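Local coordinates for CRISPR-associated protein,CRISPR-associated endonuclease Cas9 (Corynebacterium diphtheriae, PDB 6JOO) that cleaves double-stranded DNA under the guidance of RNA, recognising a short PAM sequence next to the target, in bacterial adaptive immunity, at residues 866-871 with 881-886. Residues are numbered along the deposited sequence; the frame is centred on the assembly and turned at random.
Sequences MSKEGI and KIIDRP. With nucleotides of chain C.
N7 of DG2 of chain C is gripped by both terminal nitrogens of Arg885: NH1 donates to it at 3.1 Å with an N-H...N angle of 149°, and NH2 adds a weak bond at 3.4 Å. NH2 also approaches O6 of the same guanine, but so closely that the exact length is doubtful at 2.9 Å resolution. CG lies anti to the backbone N (chi1 175°), and the chain runs extended to NE, which carries the guanidinium to the base. DG2 O6 lies at the edge of that group and DG1 N7 over one of its faces.

One residue earlier, the carboxylate of Asp884 reaches Lys868. The two side chains cross at about a right angle, and NZ of Lys868 stands 3.8 Å from OD1 of Asp884, a long salt bridge. The methylene CD of Lys868 also lies against OD1, so the lysine packs over the carboxylate as well as pairing with its charge.

The other contacts centre on Ile883. Two are apolar: its CD1 meets the selenium of Met866 (a selenomethionine) at 3.8 Å, and its CB meets Ile871 CD1 at 4.1 Å. Separately, its CG2 sits 3.9 Å from the carbonyl oxygen of Ser867. Met866 continues past the contact onto Leu842 of helix 833-842. Within the loop, Ser867 OG bonds to Glu869 OE1 at 2.8 Å, arriving 40° out of the carboxylate plane, and Ile871 N bonds to Lys868 O.

Both segments belong to the Cas9 C-terminal domain, and no hydrogen bond joins them. Hydrophobic packing and one loose ion pair therefore hold the loop on helix 877-884, while from the residue next to that ion pair NH1 meets N7 of DG2 and NH2 lies at O6, on the Hoogsteen edge of the guanine, consistent with PAM reading.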
loop_
_atom_site.group_PDB
_atom_site.type_symbol
_atom_site.label_atom_id
_atom_site.label_comp_id
_atom_site.label_asym_id
_atom_site.label_seq_id
_atom_site.Cartn_x
_atom_site.Cartn_y
_atom_site.Cartn_z
HETATM N N MSE A 866 -8.208 -24.409 -10.654
HETATM C CA MSE A 866 -9.334 -24.538 -9.730
HETATM C C MSE A 866 -9.380 -23.450 -8.661
HETATM O O MSE A 866 -8.356 -22.879 -8.290
HETATM C CB MSE A 866 -9.312 -25.911 -9.063
HETATM C CG MSE A 866 -9.411 -27.038 -10.057
HETATM SE SE MSE A 866 -9.092 -28.773 -9.276
HETATM C CE MSE A 866 -8.533 -29.693 -10.905
ATOM N N SER A 867 -10.586 -23.176 -8.176
ATOM C CA SER A 867 -10.831 -22.161 -7.168
ATOM C C SER A 867 -11.538 -22.789 -5.975
ATOM O O SER A 867 -12.200 -23.822 -6.092
ATOM C CB SER A 867 -11.671 -21.014 -7.742
ATOM O OG SER A 867 -11.771 -19.943 -6.821
ATOM N N LYS A 868 -11.387 -22.148 -4.816
ATOM C CA LYS A 868 -11.959 -22.691 -3.588
ATOM C C LYS A 868 -13.473 -22.529 -3.544
ATOM O O LYS A 868 -14.158 -23.328 -2.896
ATOM C CB LYS A 868 -11.332 -22.012 -2.372
ATOM C CG LYS A 868 -9.817 -21.963 -2.392
ATOM C CD LYS A 868 -9.284 -21.203 -1.191
ATOM C CE LYS A 868 -9.902 -19.820 -1.095
ATOM N NZ LYS A 868 -9.406 -19.074 0.094
ATOM N N GLU A 869 -14.009 -21.504 -4.213
ATOM C CA GLU A 869 -15.439 -21.222 -4.148
ATOM C C GLU A 869 -16.285 -22.331 -4.761
ATOM O O GLU A 869 -17.472 -22.440 -4.437
ATOM C CB GLU A 869 -15.742 -19.891 -4.843
ATOM C CG GLU A 869 -15.380 -18.647 -4.033
ATOM C CD GLU A 869 -13.897 -18.313 -4.064
ATOM O OE1 GLU A 869 -13.091 -19.178 -4.465
ATOM O OE2 GLU A 869 -13.536 -17.178 -3.689
ATOM N N GLY A 870 -15.709 -23.149 -5.639
ATOM C CA GLY A 870 -16.449 -24.251 -6.223
ATOM C C GLY A 870 -16.629 -25.453 -5.320
ATOM O O GLY A 870 -17.399 -26.356 -5.664
ATOM N N ILE A 871 -15.947 -25.483 -4.176
ATOM C CA ILE A 871 -16.066 -26.597 -3.241
ATOM C C ILE A 871 -17.415 -26.486 -2.535
ATOM O O ILE A 871 -17.655 -25.539 -1.781
ATOM C CB ILE A 871 -14.910 -26.611 -2.236
ATOM C CG1 ILE A 871 -13.575 -26.830 -2.952
ATOM C CG2 ILE A 871 -15.136 -27.682 -1.181
ATOM C CD1 ILE A 871 -12.381 -26.880 -2.019
ATOM N N LYS A 881 -8.439 -29.928 1.366
ATOM C CA LYS A 881 -7.026 -30.068 1.705
ATOM C C LYS A 881 -6.133 -29.657 0.541
ATOM O O LYS A 881 -5.117 -28.983 0.740
ATOM C CB LYS A 881 -6.728 -31.509 2.126
ATOM C CG LYS A 881 -7.366 -31.927 3.447
ATOM C CD LYS A 881 -6.756 -31.186 4.632
ATOM C CE LYS A 881 -7.665 -31.236 5.854
ATOM N NZ LYS A 881 -8.976 -30.571 5.599
ATOM N N ILE A 882 -6.494 -30.048 -0.681
ATOM C CA ILE A 882 -5.603 -29.842 -1.815
ATOM C C ILE A 882 -5.795 -28.459 -2.436
ATOM O O ILE A 882 -4.823 -27.832 -2.874
ATOM C CB ILE A 882 -5.809 -30.969 -2.845
ATOM C CG1 ILE A 882 -5.297 -32.294 -2.290
ATOM C CG2 ILE A 882 -5.121 -30.650 -4.167
ATOM C CD1 ILE A 882 -3.837 -32.264 -1.875
ATOM N N ILE A 883 -7.025 -27.954 -2.470
ATOM C CA ILE A 883 -7.341 -26.711 -3.160
ATOM C C ILE A 883 -7.346 -25.517 -2.212
ATOM O O ILE A 883 -6.948 -24.417 -2.597
ATOM C CB ILE A 883 -8.694 -26.845 -3.890
ATOM C CG1 ILE A 883 -8.708 -28.127 -4.738
ATOM C CG2 ILE A 883 -8.966 -25.614 -4.755
ATOM C CD1 ILE A 883 -9.967 -28.297 -5.571
ATOM N N ASP A 884 -7.775 -25.704 -0.957
ATOM C CA ASP A 884 -7.912 -24.568 -0.027
ATOM C C ASP A 884 -6.689 -24.457 0.856
ATOM O O ASP A 884 -5.918 -23.481 0.754
ATOM C CB ASP A 884 -9.195 -24.717 0.804
ATOM C CG ASP A 884 -9.501 -23.480 1.659
ATOM O OD1 ASP A 884 -8.721 -22.498 1.652
ATOM O OD2 ASP A 884 -10.540 -23.489 2.346
ATOM N N ARG A 885 -6.475 -25.420 1.747
ATOM C CA ARG A 885 -5.392 -25.317 2.713
ATOM C C ARG A 885 -5.064 -26.708 3.232
ATOM O O ARG A 885 -5.981 -27.463 3.573
ATOM C CB ARG A 885 -5.782 -24.373 3.855
ATOM C CG ARG A 885 -4.776 -24.268 4.986
ATOM C CD ARG A 885 -5.283 -23.323 6.056
ATOM N NE ARG A 885 -4.299 -23.147 7.114
ATOM C CZ ARG A 885 -3.311 -22.261 7.069
ATOM N NH1 ARG A 885 -3.178 -21.467 6.016
ATOM N NH2 ARG A 885 -2.454 -22.170 8.076
ATOM N N PRO A 886 -3.779 -27.098 3.293
ATOM C CA PRO A 886 -2.625 -26.293 2.880
ATOM C C PRO A 886 -2.178 -26.546 1.444
ATOM O O PRO A 886 -1.255 -25.885 0.972
ATOM C CB PRO A 886 -1.541 -26.746 3.852
ATOM C CG PRO A 886 -1.839 -28.198 4.038
ATOM C CD PRO A 886 -3.350 -28.340 3.964
ATOM O "O5'" DG C 1 -5.072 -20.022 2.906
ATOM C "C5'" DG C 1 -5.008 -19.079 1.843
ATOM C "C4'" DG C 1 -3.843 -18.131 2.042
ATOM O "O4'" DG C 1 -4.131 -17.248 3.149
ATOM C "C3'" DG C 1 -2.530 -18.810 2.385
ATOM O "O3'" DG C 1 -1.804 -19.063 1.202
ATOM C "C2'" DG C 1 -1.826 -17.775 3.255
ATOM C "C1'" DG C 1 -2.995 -17.115 3.980
ATOM N N9 DG C 1 -3.310 -17.703 5.281
ATOM C C8 DG C 1 -4.389 -18.499 5.583
ATOM N N7 DG C 1 -4.430 -18.868 6.834
ATOM C C5 DG C 1 -3.310 -18.273 7.401
ATOM C C6 DG C 1 -2.832 -18.315 8.735
ATOM O O6 DG C 1 -3.320 -18.908 9.708
ATOM N N1 DG C 1 -1.663 -17.573 8.886
ATOM C C2 DG C 1 -1.036 -16.879 7.879
ATOM N N2 DG C 1 0.083 -16.224 8.217
ATOM N N3 DG C 1 -1.474 -16.831 6.624
ATOM C C4 DG C 1 -2.612 -17.547 6.460
ATOM P P DG C 2 -0.752 -20.272 1.149
ATOM O OP1 DG C 2 -0.337 -20.408 -0.265
ATOM O OP2 DG C 2 -1.372 -21.424 1.846
ATOM O "O5'" DG C 2 0.488 -19.746 2.015
ATOM C "C5'" DG C 2 1.368 -18.770 1.475
ATOM C "C4'" DG C 2 2.305 -18.230 2.541
ATOM O "O4'" DG C 2 1.526 -17.764 3.665
ATOM C "C3'" DG C 2 3.282 -19.242 3.119
ATOM O "O3'" DG C 2 4.474 -19.275 2.334
ATOM C "C2'" DG C 2 3.548 -18.672 4.507
ATOM C "C1'" DG C 2 2.197 -18.059 4.876
ATOM N N9 DG C 2 1.337 -18.926 5.686
ATOM C C8 DG C 2 0.284 -19.695 5.249
ATOM N N7 DG C 2 -0.310 -20.358 6.205
ATOM C C5 DG C 2 0.388 -20.001 7.350
ATOM C C6 DG C 2 0.201 -20.402 8.694
ATOM O O6 DG C 2 -0.649 -21.176 9.153
ATOM N N1 DG C 2 1.128 -19.805 9.542
ATOM C C2 DG C 2 2.109 -18.933 9.142
ATOM N N2 DG C 2 2.909 -18.459 10.105
ATOM N N3 DG C 2 2.296 -18.548 7.886
ATOM C C4 DG C 2 1.404 -19.119 7.048
#